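Local coordinates for amidohydrolase 3 domain-containing protein (PDB 3IGH) that is uncharacterised but, as a member of the metal-dependent amidohydrolase family, probably hydrolyses carbon-nitrogen bonds other than peptide bonds, at residues A[138-143]-A[161-166]; A[147-152]-A[170-175]; A[175-180]-A[209-214]. All coordinates share one frame; numbering follows the deposited sequence. Where two conformers were deposited one is given.

How the interactions relate
From the N terminus, strand 138-141 runs into helix 143-149, and strand 163-165 later runs into helix 166-180. Interaction 1 pairs the two strands and interaction 2 packs the end of helix 143-149 and the loop after it on helix 166-180, so along the chain the contacts cross; each closes a loop of 17 residues. They meet where Ile164 CD1 touches Leu149 and Leu151. Interaction 3 follows in series: the last turns of helix 166-180 meet the corner between strand 202-210 and helix 212-223, closing a loop of 28 residues. It shares Val175 with interaction 2, and Arg179 reaches back to Leu148 O. Together the contacts tie the small six-stranded sheet, through helix 166-180, to the barrel.

Interaction 1 of 3, residues A[138-143]-A[161-166]; sequences VAVAND and TGIIKE
Ala139 and Ile164 form the hydrogen-bonded pair of two antiparallel strands, 138-141 and 163-165, whose axes come within 4.7 Å of each other, and Val140 with Ile163 is the non-hydrogen-bonded pair beside it. The strands are neighbours in a mixed six-stranded sheet, joined through helix 143-149 and the short strand 157-158. Ala139 N gives to Ile164 O and Ile164 N returns a bond of 2.8 Å to Ala139 O, both nearly straight. One step on, Ala141 N reaches Gly162 O at 3.2 Å, tilted from the carbonyl plane. Here strand 163-165 departs from regular pairing with its other neighbour, strand 157-158: Gly162 and Ile163 both face Asp158, a G1 beta bulge. Gly162, first residue of the bulge, has a positive phi (82°), which glycine adopts easily, and a CB on it would run into Ala141 O.

Beta-branched residues suit the strands, since they fill the sheet faces close to the backbone. On one face Val138 CG1 lies 4.0 Å from Ile163 CG2, and Val140 CG2 meets Ile163 CG1, so both branches of the isoleucine are used. With CG1 anti to its backbone N (chi1 -169°), Val140 turns that methyl over the carbonyls of Thr161 and Gly162; Trp116 also lies against Val138 and Ile163. On the other face Ala139, Ala141 and Ile164 touch Phe130 of the neighbouring strand 129-133, and Leu146 of helix 143-149 packs on Ala141 and Ile164. There Ala139 and Ala141, small enough to admit bulkier neighbours, leave the space to Ile164. The isoleucine CG1 stands beside its own N (chi1 -54°), which carries the chain toward helix 143-149 and brings CD1 to 4.0 Å from Ala141 CB.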
ATOM      1  N   VAL A 138     -36.173  -8.171   8.805  1.00 40.10           N
ATOM      2  CA  VAL A 138     -37.190  -7.117   8.868  1.00 39.12           C
ATOM      3  C   VAL A 138     -36.662  -5.992   9.755  1.00 34.37           C
ATOM      4  O   VAL A 138     -35.947  -6.240  10.735  1.00 36.56           O
ATOM      5  CB  VAL A 138     -38.556  -7.639   9.474  1.00 43.83           C
ATOM      6  CG1 VAL A 138     -39.592  -6.524   9.549  1.00 42.47           C
ATOM      7  CG2 VAL A 138     -39.138  -8.798   8.676  1.00 44.88           C
ATOM      8  N   ALA A 139     -37.016  -4.752   9.413  1.00 32.49           N
ATOM      9  CA  ALA A 139     -36.722  -3.610  10.260  1.00 30.61           C
ATOM     10  C   ALA A 139     -37.876  -2.622  10.311  1.00 30.38           C
ATOM     11  O   ALA A 139     -38.736  -2.610   9.433  1.00 35.18           O
ATOM     12  CB  ALA A 139     -35.455  -2.907   9.786  1.00 32.60           C
ATOM     13  N   VAL A 140     -37.888  -1.802  11.357  1.00 37.45           N
ATOM     14  CA  VAL A 140     -38.846  -0.704  11.466  1.00 37.07           C
ATOM     15  C   VAL A 140     -38.065   0.591  11.658  1.00 37.59           C
ATOM     16  O   VAL A 140     -37.036   0.613  12.345  1.00 33.46           O
ATOM     17  CB  VAL A 140     -39.872  -0.899  12.630  1.00 37.05           C
ATOM     18  CG1 VAL A 140     -41.009   0.123  12.533  1.00 39.34           C
ATOM     19  CG2 VAL A 140     -40.472  -2.294  12.611  1.00 39.74           C
ATOM     20  N   ALA A 141     -38.560   1.664  11.044  1.00 38.31           N
ATOM     21  CA  ALA A 141     -37.925   2.973  11.127  1.00 42.76           C
ATOM     22  C   ALA A 141     -38.943   4.081  11.424  1.00 36.31           C
ATOM     23  O   ALA A 141     -40.097   3.992  10.998  1.00 42.78           O
ATOM     24  CB  ALA A 141     -37.172   3.260   9.824  1.00 36.82           C
ATOM     25  N   ASN A 142     -38.514   5.106  12.165  1.00 39.80           N
ATOM     26  CA  ASN A 142     -39.330   6.306  12.366  1.00 37.14           C
ATOM     27  C   ASN A 142     -39.252   7.296  11.182  1.00 38.80           C
ATOM     28  O   ASN A 142     -38.546   7.033  10.193  1.00 35.59           O
ATOM     29  CB  ASN A 142     -39.054   6.969  13.735  1.00 33.37           C
ATOM     30  CG  ASN A 142     -37.681   7.644  13.845  1.00 44.09           C
ATOM     31  OD1 ASN A 142     -36.904   7.754  12.882  1.00 40.32           O
ATOM     32  ND2 ASN A 142     -37.382   8.109  15.055  1.00 36.58           N
ATOM     33  N   ASP A 143     -39.991   8.407  11.283  1.00 41.52           N
ATOM     34  CA  ASP A 143     -40.065   9.437  10.232  1.00 45.28           C
ATOM     35  C   ASP A 143     -38.701   9.966   9.796  1.00 37.96           C
ATOM     36  O   ASP A 143     -38.402  10.010   8.599  1.00 43.45           O
ATOM     37  CB  ASP A 143     -40.925  10.624  10.698  1.00 49.93           C
ATOM     38  CG  ASP A 143     -42.415  10.316  10.698  1.00 62.58           C
ATOM     39  OD1 ASP A 143     -43.158  10.984  11.447  1.00 75.44           O
ATOM     40  OD2 ASP A 143     -42.848   9.420   9.949  1.00 58.67           O
ATOM     41  N   THR A 161     -46.752   1.954   8.599  1.00 48.81           N
ATOM     42  CA  THR A 161     -46.270   1.233   9.788  1.00 49.24           C
ATOM     43  C   THR A 161     -44.752   1.337   9.953  1.00 48.95           C
ATOM     44  O   THR A 161     -44.219   1.091  11.035  1.00 43.46           O
ATOM     45  CB  THR A 161     -46.656  -0.254   9.744  1.00 49.88           C
ATOM     46  OG1 THR A 161     -46.117  -0.843   8.558  1.00 45.41           O
ATOM     47  CG2 THR A 161     -48.175  -0.425   9.749  1.00 49.93           C
ATOM     48  N   GLY A 162     -44.065   1.701   8.872  1.00 49.06           N
ATOM     49  CA  GLY A 162     -42.610   1.854   8.892  1.00 45.33           C
ATOM     50  C   GLY A 162     -41.854   0.547   8.729  1.00 44.53           C
ATOM     51  O   GLY A 162     -40.645   0.505   8.958  1.00 44.13           O
ATOM     52  N   ILE A 163     -42.566  -0.505   8.316  1.00 44.92           N
ATOM     53  CA  ILE A 163     -42.004  -1.858   8.200  1.00 45.06           C
ATOM     54  C   ILE A 163     -41.322  -2.076   6.857  1.00 46.00           C
ATOM     55  O   ILE A 163     -41.928  -1.888   5.797  1.00 44.97           O
ATOM     56  CB  ILE A 163     -43.076  -2.954   8.449  1.00 52.15           C
ATOM     57  CG1 ILE A 163     -43.519  -2.922   9.919  1.00 51.56           C
ATOM     58  CG2 ILE A 163     -42.544  -4.342   8.069  1.00 48.29           C
ATOM     59  CD1 ILE A 163     -44.828  -3.635  10.201  1.00 68.93           C
ATOM     60  N   ILE A 164     -40.050  -2.474   6.929  1.00 39.87           N
ATOM     61  CA  ILE A 164     -39.184  -2.627   5.776  1.00 39.28           C
ATOM     62  C   ILE A 164     -38.696  -4.081   5.746  1.00 40.34           C
ATOM     63  O   ILE A 164     -38.118  -4.567   6.723  1.00 38.84           O
ATOM     64  CB  ILE A 164     -37.958  -1.678   5.898  1.00 43.30           C
ATOM     65  CG1 ILE A 164     -38.397  -0.224   6.136  1.00 42.91           C
ATOM     66  CG2 ILE A 164     -37.097  -1.755   4.665  1.00 43.04           C
ATOM     67  CD1 ILE A 164     -37.337   0.637   6.807  1.00 46.44           C
ATOM     68  N   LYS A 165     -38.918  -4.764   4.625  1.00 38.16           N
ATOM     69  CA  LYS A 165     -38.549  -6.175   4.497  1.00 45.92           C
ATOM     70  C   LYS A 165     -38.085  -6.517   3.089  1.00 47.49           C
ATOM     71  O   LYS A 165     -38.191  -5.693   2.178  1.00 49.91           O
ATOM     72  CB  LYS A 165     -39.718  -7.084   4.913  1.00 49.58           C
ATOM     73  CG  LYS A 165     -40.999  -6.899   4.098  1.00 54.36           C
ATOM     74  CD  LYS A 165     -42.156  -7.697   4.693  1.00 60.51           C
ATOM     75  CE  LYS A 165     -43.431  -7.535   3.875  1.00 71.50           C
ATOM     76  NZ  LYS A 165     -43.307  -8.153   2.527  1.00 67.61           N
ATOM     77  N   GLU A 166     -37.565  -7.736   2.935  1.00 49.71           N
ATOM     78  CA  GLU A 166     -37.130  -8.294   1.648  1.00 51.07           C
ATOM     79  C   GLU A 166     -36.191  -7.369   0.865  1.00 53.76           C
ATOM     80  O   GLU A 166     -35.131  -6.996   1.380  1.00 51.52           O
ATOM     81  CB  GLU A 166     -38.336  -8.777   0.825  1.00 56.06           C
ATOM     82  CG  GLU A 166     -39.115  -9.919   1.507  1.00 57.63           C
ATOM     83  CD  GLU A 166     -40.386 -10.325   0.763  1.00 69.57           C
ATOM     84  OE1 GLU A 166     -40.346 -10.469  -0.480  1.00 82.05           O
ATOM     85  OE2 GLU A 166     -41.427 -10.516   1.429  1.00 87.73           O
TER

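Interaction 2 of 3, residues A[147-152]-A[170-175]; sequences ELLNLT and EEARKV
Leu149 and Leu151 pack against Ala172 and Val175 in an apolar contact closed at one end by a polar clasp between Thr152 and Glu171. Here the end of helix 143-149 and the loop after it pack on helix 166-180, beside the six-stranded sheet, whose Phe130 touches both Leu149 and Ala172.

Leu149 CD2 does the work on the helix side, lying 3.9 Å from Val175 CG1 while its partner CD1 faces Ala172 CB. Leu151 CD2 comes down on Ala172, 3.8 Å from its CA, an approach that the small alanine permits. The same methyl passes Glu171 OE1, the two side chains sliding by each other in opposite directions.

The extended chain of Glu171, CG anti to the backbone N (chi1 -176°), spans the gap from the helix to the loop and brings the carboxylate to Thr152. OE1 takes the N-H of Thr152 at 3.0 Å through its syn lone pair, and OE2 receives the Thr152 hydroxyl, OG1, at 2.8 Å, from the syn side but somewhat out of the plane. A water gives one proton to Glu171 OE1 and another to Thr152 O. Thr152 thus presents a backbone donor and a side-chain donor to one carboxylate, which is probably ionised, and this two-oxygen grip is likely to fix the rotation of the carboxylate.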
ATOM      1  N   GLU A 147     -36.887   9.604   6.166  1.00 37.90           N
ATOM      2  CA  GLU A 147     -36.477  10.782   5.400  1.00 41.27           C
ATOM      3  C   GLU A 147     -35.067  10.588   4.847  1.00 40.12           C
ATOM      4  O   GLU A 147     -34.832  10.803   3.654  1.00 44.17           O
ATOM      5  CB  GLU A 147     -36.537  12.043   6.270  1.00 36.47           C
ATOM      6  CG  GLU A 147     -36.174  13.338   5.532  1.00 56.14           C
ATOM      7  CD  GLU A 147     -37.107  13.641   4.360  1.00 65.48           C
ATOM      8  OE1 GLU A 147     -38.336  13.451   4.504  1.00 59.27           O
ATOM      9  OE2 GLU A 147     -36.609  14.076   3.299  1.00 49.81           O
ATOM     10  N   LEU A 148     -34.151  10.156   5.716  1.00 39.09           N
ATOM     11  CA  LEU A 148     -32.768   9.864   5.315  1.00 40.25           C
ATOM     12  C   LEU A 148     -32.674   8.749   4.280  1.00 42.21           C
ATOM     13  O   LEU A 148     -31.834   8.801   3.373  1.00 40.75           O
ATOM     14  CB  LEU A 148     -31.919   9.498   6.532  1.00 37.87           C
ATOM     15  CG  LEU A 148     -31.464  10.622   7.463  1.00 49.39           C
ATOM     16  CD1 LEU A 148     -30.853  10.035   8.722  1.00 40.26           C
ATOM     17  CD2 LEU A 148     -30.469  11.554   6.769  1.00 54.77           C
ATOM     18  N   LEU A 149     -33.539   7.743   4.410  1.00 38.51           N
ATOM     19  CA  LEU A 149     -33.431   6.552   3.568  1.00 36.14           C
ATOM     20  C   LEU A 149     -33.972   6.775   2.170  1.00 37.13           C
ATOM     21  O   LEU A 149     -33.410   6.251   1.206  1.00 36.64           O
ATOM     22  CB  LEU A 149     -34.126   5.343   4.211  1.00 37.23           C
ATOM     23  CG  LEU A 149     -33.480   4.680   5.431  1.00 37.37           C
ATOM     24  CD1 LEU A 149     -34.408   3.589   5.976  1.00 36.90           C
ATOM     25  CD2 LEU A 149     -32.092   4.111   5.100  1.00 38.59           C
ATOM     26  N   ASN A 150     -35.066   7.540   2.077  1.00 37.94           N
ATOM     27  CA  ASN A 150     -35.748   7.813   0.813  1.00 38.93           C
ATOM     28  C   ASN A 150     -35.911   6.551  -0.038  1.00 42.56           C
ATOM     29  O   ASN A 150     -35.430   6.480  -1.179  1.00 41.10           O
ATOM     30  CB  ASN A 150     -35.027   8.932   0.035  1.00 44.28           C
ATOM     31  CG  ASN A 150     -35.891   9.529  -1.068  1.00 48.85           C
ATOM     32  OD1 ASN A 150     -37.024   9.948  -0.827  1.00 56.45           O
ATOM     33  ND2 ASN A 150     -35.366   9.547  -2.287  1.00 41.47           N
ATOM     34  N   LEU A 151     -36.564   5.549   0.551  1.00 42.03           N
ATOM     35  CA  LEU A 151     -36.718   4.231  -0.072  1.00 43.79           C
ATOM     36  C   LEU A 151     -37.693   4.266  -1.233  1.00 47.25           C
ATOM     37  O   LEU A 151     -38.637   5.055  -1.231  1.00 46.50           O
ATOM     38  CB  LEU A 151     -37.184   3.190   0.956  1.00 41.63           C
ATOM     39  CG  LEU A 151     -36.274   2.940   2.165  1.00 44.11           C
ATOM     40  CD1 LEU A 151     -36.903   1.929   3.126  1.00 45.75           C
ATOM     41  CD2 LEU A 151     -34.869   2.489   1.732  1.00 38.13           C
ATOM     42  N   THR A 152     -37.442   3.411  -2.224  1.00 48.49           N
ATOM     43  CA  THR A 152     -38.313   3.266  -3.385  1.00 54.54           C
ATOM     44  C   THR A 152     -39.627   2.627  -2.925  1.00 58.92           C
ATOM     45  O   THR A 152     -39.598   1.628  -2.200  1.00 54.01           O
ATOM     46  CB  THR A 152     -37.636   2.400  -4.482  1.00 58.49           C
ATOM     47  OG1 THR A 152     -36.355   2.955  -4.807  1.00 54.72           O
ATOM     48  CG2 THR A 152     -38.480   2.326  -5.755  1.00 58.97           C
ATOM     49  N   GLU A 170     -32.913  -4.746   1.767  1.00 42.98           N
ATOM     50  CA  GLU A 170     -31.686  -4.790   0.981  0.50 47.00           C
ATOM     51  C   GLU A 170     -31.320  -3.374   0.518  1.00 47.60           C
ATOM     52  O   GLU A 170     -30.154  -2.979   0.561  1.00 42.91           O
ATOM     53  CB  GLU A 170     -31.886  -5.727  -0.215  0.50 50.47           C
ATOM     54  CG  GLU A 170     -30.681  -5.911  -1.138  0.50 59.22           C
ATOM     55  CD  GLU A 170     -31.030  -6.676  -2.411  0.50 57.10           C
ATOM     56  OE1 GLU A 170     -31.997  -7.471  -2.396  0.50 51.76           O
ATOM     57  OE2 GLU A 170     -30.334  -6.481  -3.430  0.50 66.19           O
ATOM     58  N   GLU A 171     -32.329  -2.617   0.084  1.00 40.86           N
ATOM     59  CA  GLU A 171     -32.123  -1.229  -0.335  1.00 45.64           C
ATOM     60  C   GLU A 171     -31.716  -0.367   0.858  1.00 40.03           C
ATOM     61  O   GLU A 171     -30.759   0.397   0.771  1.00 36.43           O
ATOM     62  CB  GLU A 171     -33.373  -0.646  -1.011  1.00 43.86           C
ATOM     63  CG  GLU A 171     -33.177   0.772  -1.556  1.00 54.22           C
ATOM     64  CD  GLU A 171     -34.474   1.448  -1.988  1.00 59.32           C
ATOM     65  OE1 GLU A 171     -35.533   1.198  -1.369  1.00 66.92           O
ATOM     66  OE2 GLU A 171     -34.428   2.248  -2.945  1.00 62.94           O
ATOM     67  N   ALA A 172     -32.431  -0.512   1.973  1.00 34.41           N
ATOM     68  CA  ALA A 172     -32.145   0.257   3.179  1.00 33.21           C
ATOM     69  C   ALA A 172     -30.720   0.033   3.683  1.00 37.20           C
ATOM     70  O   ALA A 172     -30.054   0.992   4.081  1.00 35.71           O
ATOM     71  CB  ALA A 172     -33.154  -0.068   4.281  1.00 37.50           C
ATOM     72  N   ARG A 173     -30.247  -1.184   3.596  1.00 34.89           N
ATOM     73  CA  ARG A 173     -28.929  -1.502   4.056  0.50 38.95           C
ATOM     74  C   ARG A 173     -27.881  -0.883   3.172  1.00 41.00           C
ATOM     75  O   ARG A 173     -26.913  -0.378   3.650  1.00 37.86           O
ATOM     76  CB  ARG A 173     -28.745  -2.982   4.021  0.50 41.66           C
ATOM     77  CG  ARG A 173     -29.228  -3.665   5.199  0.50 51.28           C
ATOM     78  CD  ARG A 173     -28.298  -4.788   5.465  0.50 69.28           C
ATOM     79  NE  ARG A 173     -29.039  -5.953   5.862  0.50 73.76           N
ATOM     80  CZ  ARG A 173     -28.765  -6.654   6.945  0.50 78.35           C
ATOM     81  NH1 ARG A 173     -29.507  -7.695   7.255  0.50 67.27           N
ATOM     82  NH2 ARG A 173     -27.743  -6.308   7.705  0.50 80.01           N
ATOM     83  N   LYS A 174     -28.100  -0.963   1.875  1.00 38.30           N
ATOM     84  CA  LYS A 174     -27.220  -0.345   0.881  1.00 45.39           C
ATOM     85  C   LYS A 174     -27.124   1.168   1.097  1.00 40.82           C
ATOM     86  O   LYS A 174     -26.030   1.734   1.087  1.00 41.01           O
ATOM     87  CB  LYS A 174     -27.724  -0.660  -0.533  1.00 43.17           C
ATOM     88  CG  LYS A 174     -26.742  -0.333  -1.655  1.00 50.72           C
ATOM     89  CD  LYS A 174     -27.304  -0.770  -3.008  1.00 62.58           C
ATOM     90  CE  LYS A 174     -26.224  -0.870  -4.086  1.00 78.40           C
ATOM     91  NZ  LYS A 174     -25.900   0.447  -4.708  1.00 77.42           N
ATOM     92  N   VAL A 175     -28.274   1.804   1.325  1.00 37.37           N
ATOM     93  CA  VAL A 175     -28.350   3.250   1.551  1.00 34.15           C
ATOM     94  C   VAL A 175     -27.655   3.671   2.854  1.00 37.70           C
ATOM     95  O   VAL A 175     -26.918   4.666   2.889  1.00 35.89           O
ATOM     96  CB  VAL A 175     -29.833   3.729   1.516  1.00 36.66           C
ATOM     97  CG1 VAL A 175     -29.971   5.149   2.026  1.00 39.06           C
ATOM     98  CG2 VAL A 175     -30.384   3.634   0.095  1.00 36.80           C
TER
HETATM   99  O   HOH W   1     -37.911  -0.219  -1.621  1.00 41.85           O

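Interaction 3 of 3, residues A[175-180]-A[209-214]; sequences VINERV and SVNEKA. With SO4 (sulfate ion), chain H.
The C-terminal end of helix 166-180 meets the corner between strand 202-210 and helix 212-223 through Lys213, in the first turn of the latter helix, whose NZ donates to Glu178 O at 2.9 Å. The ammonium stands above the carbonyl plane. An extended chain, straight beyond CG, gives the lysine this reach, and NZ also binds Leu181 O, so one charged group serves two carbonyls near the helix end. Replacing Lys213 by an alanine removes the ammonium and is likely to leave Glu178 O and Leu181 O without this donor, with a gap where the lysine chain had run. A water bridges the same two segments, giving a proton to Asn177 O and accepting the N-H of Lys213.

Helix 166-180 widens into a pi-type turn at 176-180: Val175 O accepts from both Arg179 N and Val180 N, each at 2.9 Å. In the partner segment, strand 202-210 of the TIM-like barrel, the fold of the amidohydrolases, ends and helix 212-223 begins with Asn211 as its N-cap. Asparagine suits that place because its short side chain, with CG between the backbone N and carbonyl carbon (chi1 63°), turns OD1 onto Ala214 N at 2.9 Å.

The amide's other end, ND2, binds Tyr186 OH and gives a nearly straight bond of 2.8 Å to O1 of a sulfate, probably from the crystallisation liquor. Asn177 CB packs against the same ND2. Glu178 OE2 lies only 3.0 Å from sulfate O3, a proximity that might raise its affinity for a proton, although Glu178 OE1 is paired with Lys174 NZ.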
ATOM      1  N   VAL A 175     -28.274   1.804   1.325  1.00 37.37           N
ATOM      2  CA  VAL A 175     -28.350   3.250   1.551  1.00 34.15           C
ATOM      3  C   VAL A 175     -27.655   3.671   2.854  1.00 37.70           C
ATOM      4  O   VAL A 175     -26.918   4.666   2.889  1.00 35.89           O
ATOM      5  CB  VAL A 175     -29.833   3.729   1.516  1.00 36.66           C
ATOM      6  CG1 VAL A 175     -29.971   5.149   2.026  1.00 39.06           C
ATOM      7  CG2 VAL A 175     -30.384   3.634   0.095  1.00 36.80           C
ATOM      8  N   ILE A 176     -27.876   2.903   3.920  1.00 32.83           N
ATOM      9  CA  ILE A 176     -27.163   3.122   5.174  1.00 31.84           C
ATOM     10  C   ILE A 176     -25.650   3.020   4.948  1.00 33.31           C
ATOM     11  O   ILE A 176     -24.900   3.906   5.344  1.00 31.18           O
ATOM     12  CB  ILE A 176     -27.623   2.133   6.289  1.00 30.40           C
ATOM     13  CG1 ILE A 176     -29.054   2.453   6.741  1.00 36.13           C
ATOM     14  CG2 ILE A 176     -26.686   2.198   7.506  1.00 35.15           C
ATOM     15  CD1 ILE A 176     -29.733   1.298   7.478  1.00 34.96           C
ATOM     16  N   ASN A 177     -25.217   1.947   4.292  1.00 30.62           N
ATOM     17  CA  ASN A 177     -23.788   1.693   4.115  1.00 34.36           C
ATOM     18  C   ASN A 177     -23.055   2.652   3.174  1.00 40.95           C
ATOM     19  O   ASN A 177     -21.877   2.958   3.383  1.00 39.68           O
ATOM     20  CB  ASN A 177     -23.564   0.250   3.663  1.00 35.19           C
ATOM     21  CG  ASN A 177     -23.803  -0.746   4.773  1.00 42.09           C
ATOM     22  OD1 ASN A 177     -23.831  -0.389   5.961  1.00 42.52           O
ATOM     23  ND2 ASN A 177     -23.967  -2.006   4.401  1.00 47.44           N
ATOM     24  N   GLU A 178     -23.758   3.130   2.152  1.00 39.79           N
ATOM     25  CA  GLU A 178     -23.139   3.968   1.124  1.00 42.43           C
ATOM     26  C   GLU A 178     -23.367   5.454   1.326  1.00 45.05           C
ATOM     27  O   GLU A 178     -22.507   6.260   0.993  1.00 48.29           O
ATOM     28  CB  GLU A 178     -23.623   3.558  -0.265  1.00 43.65           C
ATOM     29  CG  GLU A 178     -23.109   2.201  -0.691  1.00 56.32           C
ATOM     30  CD  GLU A 178     -23.741   1.683  -1.967  1.00 71.55           C
ATOM     31  OE1 GLU A 178     -24.630   2.364  -2.531  1.00 70.25           O
ATOM     32  OE2 GLU A 178     -23.346   0.580  -2.403  1.00 68.56           O
ATOM     33  N   ARG A 179     -24.516   5.820   1.877  1.00 39.75           N
ATOM     34  CA  ARG A 179     -24.909   7.228   1.914  1.00 39.51           C
ATOM     35  C   ARG A 179     -25.067   7.782   3.324  1.00 40.39           C
ATOM     36  O   ARG A 179     -24.547   8.855   3.631  1.00 42.64           O
ATOM     37  CB  ARG A 179     -26.202   7.418   1.116  1.00 41.85           C
ATOM     38  CG  ARG A 179     -26.532   8.857   0.762  1.00 44.35           C
ATOM     39  CD  ARG A 179     -27.696   8.880  -0.211  1.00 43.47           C
ATOM     40  NE  ARG A 179     -28.984   8.720   0.468  1.00 46.28           N
ATOM     41  CZ  ARG A 179     -30.041   8.093  -0.046  1.00 58.73           C
ATOM     42  NH1 ARG A 179     -29.978   7.537  -1.253  1.00 54.98           N
ATOM     43  NH2 ARG A 179     -31.166   8.020   0.653  1.00 47.28           N
ATOM     44  N   VAL A 180     -25.777   7.053   4.184  1.00 41.26           N
ATOM     45  CA  VAL A 180     -26.124   7.563   5.513  1.00 35.70           C
ATOM     46  C   VAL A 180     -24.916   7.628   6.467  1.00 39.93           C
ATOM     47  O   VAL A 180     -24.695   8.637   7.149  1.00 38.32           O
ATOM     48  CB  VAL A 180     -27.305   6.753   6.133  1.00 42.19           C
ATOM     49  CG1 VAL A 180     -27.585   7.200   7.529  1.00 34.12           C
ATOM     50  CG2 VAL A 180     -28.569   6.881   5.273  1.00 42.99           C
ATOM     51  N   SER A 209     -15.928  -8.230   2.438  1.00 33.72           N
ATOM     52  CA  SER A 209     -16.837  -7.242   1.827  1.00 34.54           C
ATOM     53  C   SER A 209     -16.572  -5.824   2.318  1.00 33.44           C
ATOM     54  O   SER A 209     -17.457  -5.136   2.841  1.00 34.36           O
ATOM     55  CB  SER A 209     -18.314  -7.641   1.958  1.00 34.43           C
ATOM     56  OG  SER A 209     -18.543  -8.871   1.301  1.00 35.66           O
ATOM     57  N   VAL A 210     -15.329  -5.398   2.145  1.00 26.73           N
ATOM     58  CA  VAL A 210     -14.955  -4.024   2.447  1.00 25.10           C
ATOM     59  C   VAL A 210     -15.551  -3.150   1.343  1.00 27.28           C
ATOM     60  O   VAL A 210     -15.205  -3.313   0.165  1.00 28.33           O
ATOM     61  CB  VAL A 210     -13.396  -3.875   2.493  1.00 28.67           C
ATOM     62  CG1 VAL A 210     -12.978  -2.428   2.713  1.00 25.65           C
ATOM     63  CG2 VAL A 210     -12.815  -4.753   3.578  1.00 29.84           C
ATOM     64  N   ASN A 211     -16.458  -2.243   1.711  1.00 27.44           N
ATOM     65  CA  ASN A 211     -17.048  -1.321   0.739  1.00 25.55           C
ATOM     66  C   ASN A 211     -16.216  -0.037   0.601  1.00 29.06           C
ATOM     67  O   ASN A 211     -15.119   0.056   1.153  1.00 24.31           O
ATOM     68  CB  ASN A 211     -18.538  -1.025   1.056  1.00 28.68           C
ATOM     69  CG  ASN A 211     -18.750  -0.317   2.401  1.00 28.69           C
ATOM     70  OD1 ASN A 211     -17.903   0.444   2.872  1.00 28.88           O
ATOM     71  ND2 ASN A 211     -19.911  -0.564   3.018  1.00 28.57           N
ATOM     72  N   GLU A 212     -16.747   0.950  -0.117  1.00 24.38           N
ATOM     73  CA  GLU A 212     -15.986   2.157  -0.477  1.00 25.94           C
ATOM     74  C   GLU A 212     -15.574   2.967   0.743  1.00 32.97           C
ATOM     75  O   GLU A 212     -14.402   3.322   0.898  1.00 28.31           O
ATOM     76  CB  GLU A 212     -16.794   3.042  -1.444  1.00 33.01           C
ATOM     77  CG  GLU A 212     -16.928   2.498  -2.879  1.00 50.47           C
ATOM     78  CD  GLU A 212     -18.073   1.484  -3.094  1.00 72.26           C
ATOM     79  OE1 GLU A 212     -18.677   0.962  -2.115  1.00 44.43           O
ATOM     80  OE2 GLU A 212     -18.363   1.206  -4.282  1.00 63.97           O
ATOM     81  N   LYS A 213     -16.530   3.233   1.627  1.00 28.72           N
ATOM     82  CA  LYS A 213     -16.237   4.009   2.834  1.00 27.38           C
ATOM     83  C   LYS A 213     -15.432   3.269   3.894  1.00 25.47           C
ATOM     84  O   LYS A 213     -14.635   3.888   4.608  1.00 29.69           O
ATOM     85  CB  LYS A 213     -17.516   4.580   3.430  1.00 29.72           C
ATOM     86  CG  LYS A 213     -18.128   5.645   2.564  1.00 31.94           C
ATOM     87  CD  LYS A 213     -19.292   6.328   3.238  1.00 36.44           C
ATOM     88  CE  LYS A 213     -19.811   7.443   2.344  1.00 41.78           C
ATOM     89  NZ  LYS A 213     -21.072   8.026   2.861  1.00 39.31           N
ATOM     90  N   ALA A 214     -15.653   1.960   4.022  1.00 28.55           N
ATOM     91  CA  ALA A 214     -14.832   1.138   4.917  1.00 24.45           C
ATOM     92  C   ALA A 214     -13.380   1.154   4.432  1.00 27.49           C
ATOM     93  O   ALA A 214     -12.468   1.262   5.240  1.00 27.90           O
ATOM     94  CB  ALA A 214     -15.347  -0.293   4.993  1.00 25.11           C
TER
HETATM   95  S   SO4 H   7     -22.152  -2.006   0.314  0.50 43.54           S
HETATM   96  O1  SO4 H   7     -21.756  -2.151   1.709  0.50 39.08           O
HETATM   97  O2  SO4 H   7     -23.594  -2.168   0.180  0.50 40.32           O
HETATM   98  O3  SO4 H   7     -21.774  -0.682  -0.161  0.50 52.70           O
HETATM   99  O4  SO4 H   7     -21.473  -3.010  -0.494  0.50 34.04           O
HETATM  100  O   HOH W   2     -19.512   2.812   1.263  1.00 34.74           O